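Local structure of BugD (Bordetella pertussis Tohama I, 2F5X) at residues 191-199 against 270-278; 236-244 against 289-297. The protein binds aspartic acid in a pocket of its periplasmic solute-receptor fold, and probably serves as the extracytoplasmic receptor of a tripartite tricarboxylate-type transport system. All blocks are in the same frame, centred on the assembly; numbering follows the deposited sequence.

Contact 1 (191-199 against 270-278)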
loop_
_atom_site.group_PDB
_atom_site.type_symbol
_atom_site.label_atom_id
_atom_site.label_comp_id
_atom_site.label_asym_id
_atom_site.label_seq_id
_atom_site.Cartn_x
_atom_site.Cartn_y
_atom_site.Cartn_z
ATOM N N ASP A 191 3.289 3.189 -8.026
ATOM C CA ASP A 191 2.486 2.030 -7.590
ATOM C C ASP A 191 3.424 0.951 -7.026
ATOM O O ASP A 191 4.639 0.978 -7.275
ATOM C CB ASP A 191 1.626 1.568 -8.780
ATOM C CG ASP A 191 0.635 0.448 -8.448
ATOM O OD1 ASP A 191 0.297 0.167 -7.268
ATOM O OD2 ASP A 191 0.101 -0.187 -9.377
ATOM N N GLN A 192 2.875 0.042 -6.230
ATOM C CA GLN A 192 3.673 -0.975 -5.537
ATOM C C GLN A 192 4.089 -2.101 -6.461
ATOM O O GLN A 192 3.347 -2.436 -7.385
ATOM C CB GLN A 192 2.885 -1.542 -4.373
ATOM C CG GLN A 192 2.604 -0.512 -3.280
ATOM C CD GLN A 192 1.421 -0.935 -2.448
ATOM O OE1 GLN A 192 0.319 -0.391 -2.590
ATOM N NE2 GLN A 192 1.629 -1.919 -1.608
ATOM N N THR A 193 5.267 -2.682 -6.208
ATOM C CA THR A 193 5.772 -3.793 -7.028
ATOM C C THR A 193 4.870 -5.033 -7.030
ATOM O O THR A 193 4.914 -5.826 -7.964
ATOM C CB THR A 193 7.218 -4.185 -6.638
ATOM O OG1 THR A 193 7.273 -4.536 -5.245
ATOM C CG2 THR A 193 8.158 -2.985 -6.782
ATOM N N THR A 194 4.043 -5.194 -6.001
ATOM C CA THR A 194 3.068 -6.293 -5.973
ATOM C C THR A 194 1.983 -6.102 -7.030
ATOM O O THR A 194 1.216 -7.036 -7.312
ATOM C CB THR A 194 2.399 -6.376 -4.599
ATOM O OG1 THR A 194 2.125 -5.044 -4.154
ATOM C CG2 THR A 194 3.361 -6.961 -3.556
ATOM N N ASN A 195 1.901 -4.895 -7.599
ATOM C CA ASN A 195 1.007 -4.642 -8.733
ATOM C C ASN A 195 1.715 -4.369 -10.065
ATOM O O ASN A 195 1.146 -4.624 -11.146
ATOM C CB ASN A 195 0.030 -3.500 -8.415
ATOM C CG ASN A 195 -1.176 -3.485 -9.346
ATOM O OD1 ASN A 195 -1.832 -4.514 -9.548
ATOM N ND2 ASN A 195 -1.472 -2.320 -9.919
ATOM N N THR A 196 2.944 -3.860 -10.005
ATOM C CA THR A 196 3.601 -3.374 -11.223
ATOM C C THR A 196 4.611 -4.339 -11.828
ATOM O O THR A 196 4.952 -4.195 -12.999
ATOM C CB THR A 196 4.325 -2.040 -10.993
ATOM O OG1 THR A 196 5.375 -2.230 -10.036
ATOM C CG2 THR A 196 3.405 -0.996 -10.391
ATOM N N THR A 197 5.112 -5.292 -11.041
ATOM C CA THR A 197 6.196 -6.167 -11.512
ATOM C C THR A 197 5.856 -6.820 -12.845
ATOM O O THR A 197 6.637 -6.779 -13.784
ATOM C CB THR A 197 6.511 -7.262 -10.482
ATOM O OG1 THR A 197 7.026 -6.660 -9.296
ATOM C CG2 THR A 197 7.666 -8.137 -10.961
ATOM N N GLN A 198 4.678 -7.434 -12.865
ATOM C CA GLN A 198 4.068 -8.104 -13.999
ATOM C C GLN A 198 4.127 -7.237 -15.277
ATOM O O GLN A 198 4.580 -7.680 -16.354
ATOM C CB GLN A 198 2.601 -8.433 -13.589
ATOM C CG GLN A 198 2.417 -9.195 -12.191
ATOM C CD GLN A 198 2.215 -8.297 -10.936
ATOM O OE1 GLN A 198 2.927 -7.325 -10.745
ATOM N NE2 GLN A 198 1.258 -8.668 -10.069
ATOM N N GLN A 199 3.708 -5.986 -15.149
ATOM C CA GLN A 199 3.656 -5.077 -16.282
ATOM C C GLN A 199 5.028 -4.522 -16.654
ATOM O O GLN A 199 5.283 -4.244 -17.822
ATOM C CB GLN A 199 2.693 -3.919 -16.004
ATOM C CG GLN A 199 1.352 -4.339 -15.400
ATOM C CD GLN A 199 0.574 -5.296 -16.278
ATOM O OE1 GLN A 199 0.772 -5.340 -17.494
ATOM N NE2 GLN A 199 -0.314 -6.075 -15.661
ATOM N N GLU A 270 7.572 -17.088 -1.222
ATOM C CA GLU A 270 8.001 -17.147 -2.621
ATOM C C GLU A 270 7.241 -16.134 -3.471
ATOM O O GLU A 270 7.846 -15.409 -4.270
ATOM C CB GLU A 270 7.833 -18.552 -3.209
ATOM C CG GLU A 270 8.373 -18.713 -4.633
ATOM C CD GLU A 270 9.774 -18.136 -4.841
ATOM O OE1 GLU A 270 10.660 -18.323 -3.971
ATOM O OE2 GLU A 270 9.991 -17.487 -5.891
ATOM N N ARG A 271 5.922 -16.086 -3.292
ATOM C CA ARG A 271 5.098 -15.140 -4.046
ATOM C C ARG A 271 5.478 -13.706 -3.707
ATOM O O ARG A 271 5.610 -12.872 -4.604
ATOM C CB ARG A 271 3.596 -15.377 -3.834
ATOM C CG ARG A 271 2.699 -14.436 -4.679
ATOM C CD ARG A 271 2.813 -14.645 -6.190
ATOM N NE ARG A 271 1.875 -13.814 -6.947
ATOM C CZ ARG A 271 2.097 -13.346 -8.181
ATOM N NH1 ARG A 271 3.232 -13.614 -8.817
ATOM N NH2 ARG A 271 1.181 -12.597 -8.780
HETATM N N MSE A 272 5.673 -13.425 -2.419
HETATM C CA MSE A 272 6.097 -12.085 -2.002
HETATM C C MSE A 272 7.458 -11.711 -2.585
HETATM O O MSE A 272 7.637 -10.596 -3.099
HETATM C CB MSE A 272 6.106 -11.948 -0.470
HETATM C CG MSE A 272 4.702 -12.002 0.168
HETATM SE SE MSE A 272 3.384 -10.713 -0.543
HETATM C CE MSE A 272 2.383 -11.934 -1.757
ATOM N N LYS A 273 8.401 -12.653 -2.544
ATOM C CA LYS A 273 9.741 -12.421 -3.087
ATOM C C LYS A 273 9.685 -12.072 -4.581
ATOM O O LYS A 273 10.308 -11.108 -5.029
ATOM C CB LYS A 273 10.631 -13.647 -2.839
ATOM C CG LYS A 273 12.059 -13.481 -3.322
ATOM C CD LYS A 273 12.823 -14.808 -3.277
ATOM C CE LYS A 273 14.261 -14.627 -3.735
ATOM N NZ LYS A 273 14.332 -14.387 -5.214
ATOM N N GLN A 274 8.895 -12.831 -5.334
ATOM C CA GLN A 274 8.737 -12.581 -6.768
ATOM C C GLN A 274 8.172 -11.189 -7.032
ATOM O O GLN A 274 8.547 -10.540 -8.011
ATOM C CB GLN A 274 7.826 -13.628 -7.391
ATOM C CG GLN A 274 8.453 -15.015 -7.463
ATOM C CD GLN A 274 7.478 -16.073 -7.938
ATOM O OE1 GLN A 274 6.277 -15.978 -7.676
ATOM N NE2 GLN A 274 7.990 -17.090 -8.633
ATOM N N LEU A 275 7.289 -10.739 -6.142
ATOM C CA LEU A 275 6.632 -9.440 -6.268
ATOM C C LEU A 275 7.381 -8.301 -5.585
ATOM O O LEU A 275 6.890 -7.174 -5.549
ATOM C CB LEU A 275 5.196 -9.510 -5.738
ATOM C CG LEU A 275 4.210 -10.386 -6.518
ATOM C CD1 LEU A 275 2.891 -10.402 -5.765
ATOM C CD2 LEU A 275 4.022 -9.895 -7.959
ATOM N N GLY A 276 8.558 -8.599 -5.039
ATOM C CA GLY A 276 9.434 -7.575 -4.489
ATOM C C GLY A 276 9.102 -7.135 -3.077
ATOM O O GLY A 276 9.696 -6.173 -2.564
ATOM N N ALA A 277 8.170 -7.844 -2.442
ATOM C CA ALA A 277 7.766 -7.533 -1.076
ATOM C C ALA A 277 8.679 -8.196 -0.056
ATOM O O ALA A 277 9.021 -9.376 -0.188
ATOM C CB ALA A 277 6.318 -7.946 -0.833
ATOM N N GLU A 278 9.083 -7.428 0.949
ATOM C CA GLU A 278 9.814 -7.972 2.087
ATOM C C GLU A 278 8.797 -8.481 3.097
ATOM O O GLU A 278 7.890 -7.744 3.476
ATOM C CB GLU A 278 10.665 -6.879 2.744
ATOM C CG GLU A 278 11.299 -7.331 4.059
ATOM C CD GLU A 278 11.990 -6.219 4.829
ATOM O OE1 GLU A 278 12.879 -6.557 5.646
ATOM O OE2 GLU A 278 11.639 -5.026 4.648
HETATM O O HOH W 1 9.205 -7.833 -8.140
#

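Contact 2 (236-244 against 289-297)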
loop_
_atom_site.group_PDB
_atom_site.type_symbol
_atom_site.label_atom_id
_atom_site.label_comp_id
_atom_site.label_asym_id
_atom_site.label_seq_id
_atom_site.Cartn_x
_atom_site.Cartn_y
_atom_site.Cartn_z
ATOM N N GLY A 236 8.460 2.975 1.652
ATOM C CA GLY A 236 8.194 1.556 1.810
ATOM C C GLY A 236 6.795 1.370 2.360
ATOM O O GLY A 236 6.463 1.866 3.455
ATOM N N ILE A 237 5.960 0.663 1.605
ATOM C CA ILE A 237 4.563 0.518 1.998
ATOM C C ILE A 237 4.416 -0.713 2.886
ATOM O O ILE A 237 4.200 -1.834 2.403
ATOM C CB ILE A 237 3.665 0.483 0.743
ATOM C CG1 ILE A 237 3.830 1.792 -0.059
ATOM C CG2 ILE A 237 2.181 0.267 1.109
ATOM C CD1 ILE A 237 3.507 3.093 0.702
ATOM N N TRP A 238 4.582 -0.502 4.189
ATOM C CA TRP A 238 4.351 -1.573 5.144
ATOM C C TRP A 238 2.855 -1.855 5.195
ATOM O O TRP A 238 2.030 -0.980 4.898
ATOM C CB TRP A 238 4.893 -1.220 6.541
ATOM C CG TRP A 238 4.373 0.092 7.084
ATOM C CD1 TRP A 238 4.963 1.321 6.972
ATOM C CD2 TRP A 238 3.173 0.290 7.842
ATOM N NE1 TRP A 238 4.196 2.277 7.601
ATOM C CE2 TRP A 238 3.096 1.670 8.155
ATOM C CE3 TRP A 238 2.150 -0.565 8.300
ATOM C CZ2 TRP A 238 2.037 2.218 8.895
ATOM C CZ3 TRP A 238 1.094 -0.019 9.045
ATOM C CH2 TRP A 238 1.046 1.361 9.325
ATOM N N HIS A 239 2.525 -3.093 5.535
ATOM C CA HIS A 239 1.147 -3.552 5.676
ATOM C C HIS A 239 0.983 -4.122 7.087
ATOM O O HIS A 239 1.908 -4.756 7.623
ATOM C CB HIS A 239 0.843 -4.678 4.678
ATOM C CG HIS A 239 0.608 -4.217 3.264
ATOM N ND1 HIS A 239 1.533 -3.498 2.537
ATOM C CD2 HIS A 239 -0.445 -4.418 2.435
ATOM C CE1 HIS A 239 1.052 -3.259 1.329
ATOM N NE2 HIS A 239 -0.147 -3.808 1.241
ATOM N N GLY A 240 -0.196 -3.902 7.671
ATOM C CA GLY A 240 -0.529 -4.434 8.984
ATOM C C GLY A 240 -1.856 -5.169 8.970
ATOM O O GLY A 240 -2.638 -5.054 8.023
HETATM N N MSE A 241 -2.108 -5.928 10.031
HETATM C CA MSE A 241 -3.375 -6.607 10.212
HETATM C C MSE A 241 -3.937 -6.173 11.561
HETATM O O MSE A 241 -3.209 -6.151 12.544
HETATM C CB MSE A 241 -3.183 -8.127 10.167
HETATM C CG MSE A 241 -4.456 -8.907 10.426
HETATM SE SE MSE A 241 -4.119 -10.797 10.292
HETATM C CE MSE A 241 -3.836 -10.885 8.482
ATOM N N TRP A 242 -5.219 -5.809 11.582
ATOM C CA TRP A 242 -5.885 -5.326 12.792
ATOM C C TRP A 242 -7.238 -6.007 12.985
ATOM O O TRP A 242 -7.882 -6.419 12.012
ATOM C CB TRP A 242 -6.181 -3.831 12.659
ATOM C CG TRP A 242 -5.026 -2.850 12.649
ATOM C CD1 TRP A 242 -4.564 -2.118 13.716
ATOM C CD2 TRP A 242 -4.286 -2.397 11.510
ATOM N NE1 TRP A 242 -3.563 -1.265 13.315
ATOM C CE2 TRP A 242 -3.373 -1.408 11.965
ATOM C CE3 TRP A 242 -4.289 -2.731 10.146
ATOM C CZ2 TRP A 242 -2.472 -0.760 11.109
ATOM C CZ3 TRP A 242 -3.397 -2.073 9.291
ATOM C CH2 TRP A 242 -2.493 -1.111 9.781
ATOM N N ALA A 243 -7.687 -6.074 14.238
ATOM C CA ALA A 243 -9.061 -6.452 14.580
ATOM C C ALA A 243 -9.742 -5.233 15.218
ATOM O O ALA A 243 -9.048 -4.327 15.676
ATOM C CB ALA A 243 -9.058 -7.642 15.560
ATOM N N PRO A 244 -11.075 -5.181 15.283
ATOM C CA PRO A 244 -11.734 -4.035 15.929
ATOM C C PRO A 244 -11.404 -3.944 17.415
ATOM O O PRO A 244 -11.168 -4.979 18.047
ATOM C CB PRO A 244 -13.230 -4.338 15.758
ATOM C CG PRO A 244 -13.287 -5.303 14.605
ATOM C CD PRO A 244 -12.052 -6.150 14.748
ATOM N N LEU A 289 3.371 -3.602 15.464
ATOM C CA LEU A 289 2.444 -2.821 14.649
ATOM C C LEU A 289 2.065 -1.510 15.350
ATOM O O LEU A 289 2.039 -0.449 14.719
ATOM C CB LEU A 289 1.210 -3.646 14.272
ATOM C CG LEU A 289 0.146 -2.924 13.426
ATOM C CD1 LEU A 289 0.768 -2.358 12.151
ATOM C CD2 LEU A 289 -1.004 -3.869 13.102
ATOM N N GLN A 290 1.822 -1.580 16.661
ATOM C CA GLN A 290 1.463 -0.379 17.430
ATOM C C GLN A 290 2.602 0.647 17.333
ATOM O O GLN A 290 2.357 1.831 17.098
ATOM C CB GLN A 290 1.163 -0.752 18.890
ATOM C CG GLN A 290 0.936 0.437 19.838
ATOM C CD GLN A 290 0.770 0.004 21.286
ATOM O OE1 GLN A 290 1.452 -0.917 21.752
ATOM N NE2 GLN A 290 -0.136 0.667 22.004
ATOM N N ALA A 291 3.842 0.173 17.482
ATOM C CA ALA A 291 5.028 1.040 17.421
ATOM C C ALA A 291 5.178 1.661 16.034
ATOM O O ALA A 291 5.538 2.834 15.909
ATOM C CB ALA A 291 6.282 0.258 17.781
ATOM N N LYS A 292 4.909 0.868 14.999
ATOM C CA LYS A 292 4.988 1.356 13.624
ATOM C C LYS A 292 4.004 2.501 13.394
ATOM O O LYS A 292 4.377 3.546 12.862
ATOM C CB LYS A 292 4.737 0.219 12.619
ATOM C CG LYS A 292 4.885 0.646 11.131
ATOM C CD LYS A 292 6.330 1.039 10.776
ATOM C CE LYS A 292 7.284 -0.149 10.785
ATOM N NZ LYS A 292 8.687 0.275 10.495
ATOM N N VAL A 293 2.751 2.302 13.794
ATOM C CA VAL A 293 1.729 3.347 13.659
ATOM C C VAL A 293 2.105 4.608 14.451
ATOM O O VAL A 293 1.973 5.731 13.949
ATOM C CB VAL A 293 0.317 2.833 14.069
ATOM C CG1 VAL A 293 -0.723 3.985 14.082
ATOM C CG2 VAL A 293 -0.143 1.719 13.122
ATOM N N LYS A 294 2.591 4.411 15.677
ATOM C CA LYS A 294 2.998 5.507 16.554
ATOM C C LYS A 294 4.082 6.378 15.919
ATOM O O LYS A 294 4.036 7.607 16.037
ATOM C CB LYS A 294 3.481 4.950 17.911
ATOM C CG LYS A 294 3.961 6.016 18.899
ATOM C CD LYS A 294 4.539 5.398 20.166
ATOM C CE LYS A 294 5.287 6.434 21.017
ATOM N NZ LYS A 294 6.146 5.780 22.053
ATOM N N GLN A 295 5.038 5.745 15.242
ATOM C CA GLN A 295 6.125 6.467 14.582
ATOM C C GLN A 295 5.649 7.105 13.276
ATOM O O GLN A 295 6.031 8.232 12.950
ATOM C CB GLN A 295 7.308 5.525 14.310
ATOM C CG GLN A 295 8.577 6.226 13.809
ATOM C CD GLN A 295 8.526 6.562 12.325
ATOM O OE1 GLN A 295 7.859 5.874 11.544
ATOM N NE2 GLN A 295 9.218 7.629 11.936
ATOM N N GLN A 296 4.803 6.389 12.543
ATOM C CA GLN A 296 4.472 6.779 11.174
ATOM C C GLN A 296 3.501 7.946 11.044
ATOM O O GLN A 296 3.668 8.796 10.157
ATOM C CB GLN A 296 3.961 5.576 10.383
ATOM C CG GLN A 296 5.074 4.597 10.004
ATOM C CD GLN A 296 5.782 5.007 8.733
ATOM O OE1 GLN A 296 5.280 4.761 7.641
ATOM N NE2 GLN A 296 6.954 5.625 8.869
ATOM N N VAL A 297 2.487 7.992 11.908
ATOM C CA VAL A 297 1.501 9.070 11.822
ATOM C C VAL A 297 2.175 10.457 11.906
ATOM O O VAL A 297 1.990 11.271 11.001
ATOM C CB VAL A 297 0.306 8.899 12.812
ATOM C CG1 VAL A 297 -0.633 10.102 12.732
ATOM C CG2 VAL A 297 -0.477 7.614 12.496
HETATM O O HOH W 2 7.200 3.877 5.594
#

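Contact 1 (191-199 against 270-278)
Thr193 makes the direct polar link between 191-199 and 270-278: its hydroxyl donates to the carbonyl oxygen of Leu275, with OG1 to O at 2.7 Å. The donor lies in the plane of that carbonyl and the C=O...OG1 angle is 148°. With chi1 at 57°, OG1 sits between the backbone N and the carbonyl carbon of Thr193, on the side where the Leu275 carbonyl arrives. Close apolar packing adjoins this bond. Thr194 CG2 lies 3.8 Å from Leu275 CB, the two side chains meeting at about a right angle, and the same methyl also touches Ala277 CB. Leu275 buries more surface here than any other residue, and its CD2 lies against the amide of Gln198, about equally far from CD, OE1 and NE2, with NE2 at 3.7 Å.

The accepting carbonyl lies just where helix 266-274 gives way to Gly276, whose positive phi forms a Schellman motif, with Ala277 N bonded to Met272 O and Gly276 N to Lys273 O. A C-terminal helix end is thus set against the first turn of helix 193-201, whose N-cap, Gln192, bonds the bound aspartic acid through OE1.

Toward solvent the fit slackens. Thr197 OG1 donates to Thr193 O at 2.6 Å and in turn accepts from a water, which also donates to Gln274 O and so bridges the segments where no direct bond does. Thr197 N reaches the same Thr193 oxygen from the other face of its plane. Farther out, the bent Gln198 chain bonds its own helix, NE2 to Thr194 O at 3.2 Å, with the N-H nearly straight at 168°. The Arg271 guanidinium stands perpendicular to the Gln198 amide, merely 4.1 Å from NH2 to NE2, while Leu275 CD1, of the same segment as Arg271, lies over one face of the guanidinium, offset toward its rim.

Contact 2 (236-244 against 289-297)
Strand 236-244 and helix 289-297 run at 123° between their N-to-C directions, with 9.8 Å between the axes at closest approach, and the backbones come nearest at Gly240 and Leu289. Across this gap Trp238 projects from the strand with chi1 at 54°, which puts CG between the backbone N and the carbonyl carbon and directs the indole at the helix. Lys292 CG covers the centre of one indole face, 3.8 Å from the centroid of the five-membered ring, a CH-pi contact made by the aliphatic part of the lysine; NZ lies farther off and adds at most a weak cation-pi attraction. At the ring edge, Trp238 NE1 donates to Gln296 OE1 at 2.7 Å. The oxygen is in the indole plane, yet the donor stands above the carbonyl plane of the amide, not on a lone pair; the ring and amide planes are 69° apart.

OE1 is held further by Trp300 NE1 and by a water that bridges to Gly236 O, while Gln296 NE2 donates to Gln295 OE1. Several bonds therefore fix the rotation of this buried amide.

Leu289 fills the other end, wedged between both tryptophans: CD1 touches Trp238 CZ3, and CD2 lies over the Trp242 five-membered ring, 3.7 Å from its centroid. Val293 CG2 meets Trp242 CZ2 at the ring edge, 4.0 Å away. Leu289 CD1 comes to 4.0 Å from Gly240 CA, where a CB would clash. This is helix-on-sheet packing of an alpha/beta periplasmic binding protein, with helix 286-306 laid across a central strand of the mixed sheet.

How the contacts relate
Both contacts reach the same mixed sheet, contact 2 by a helix on one of its strands and contact 1 by helix ends next to it, and their segments alternate along the chain. Contact 2 is buried: seven of its eight touching residues lie inside, and indoles, aliphatic groups and one amide-indole hydrogen bond between the segments carry it. Contact 1 is partly buried and relies on a threonine hydroxyl, a carbonyl and a bridging water, with Gln198 and Arg271 on the outer side. Although their centres are 20 Å apart, they touch where Gln192 NE2 packs on His239 CE1 at 3.3 Å. Gln192 belongs to the aspartic acid pocket, whereas the side chain of Trp238 in contact 2 is about 11 Å from the bound aspartic acid.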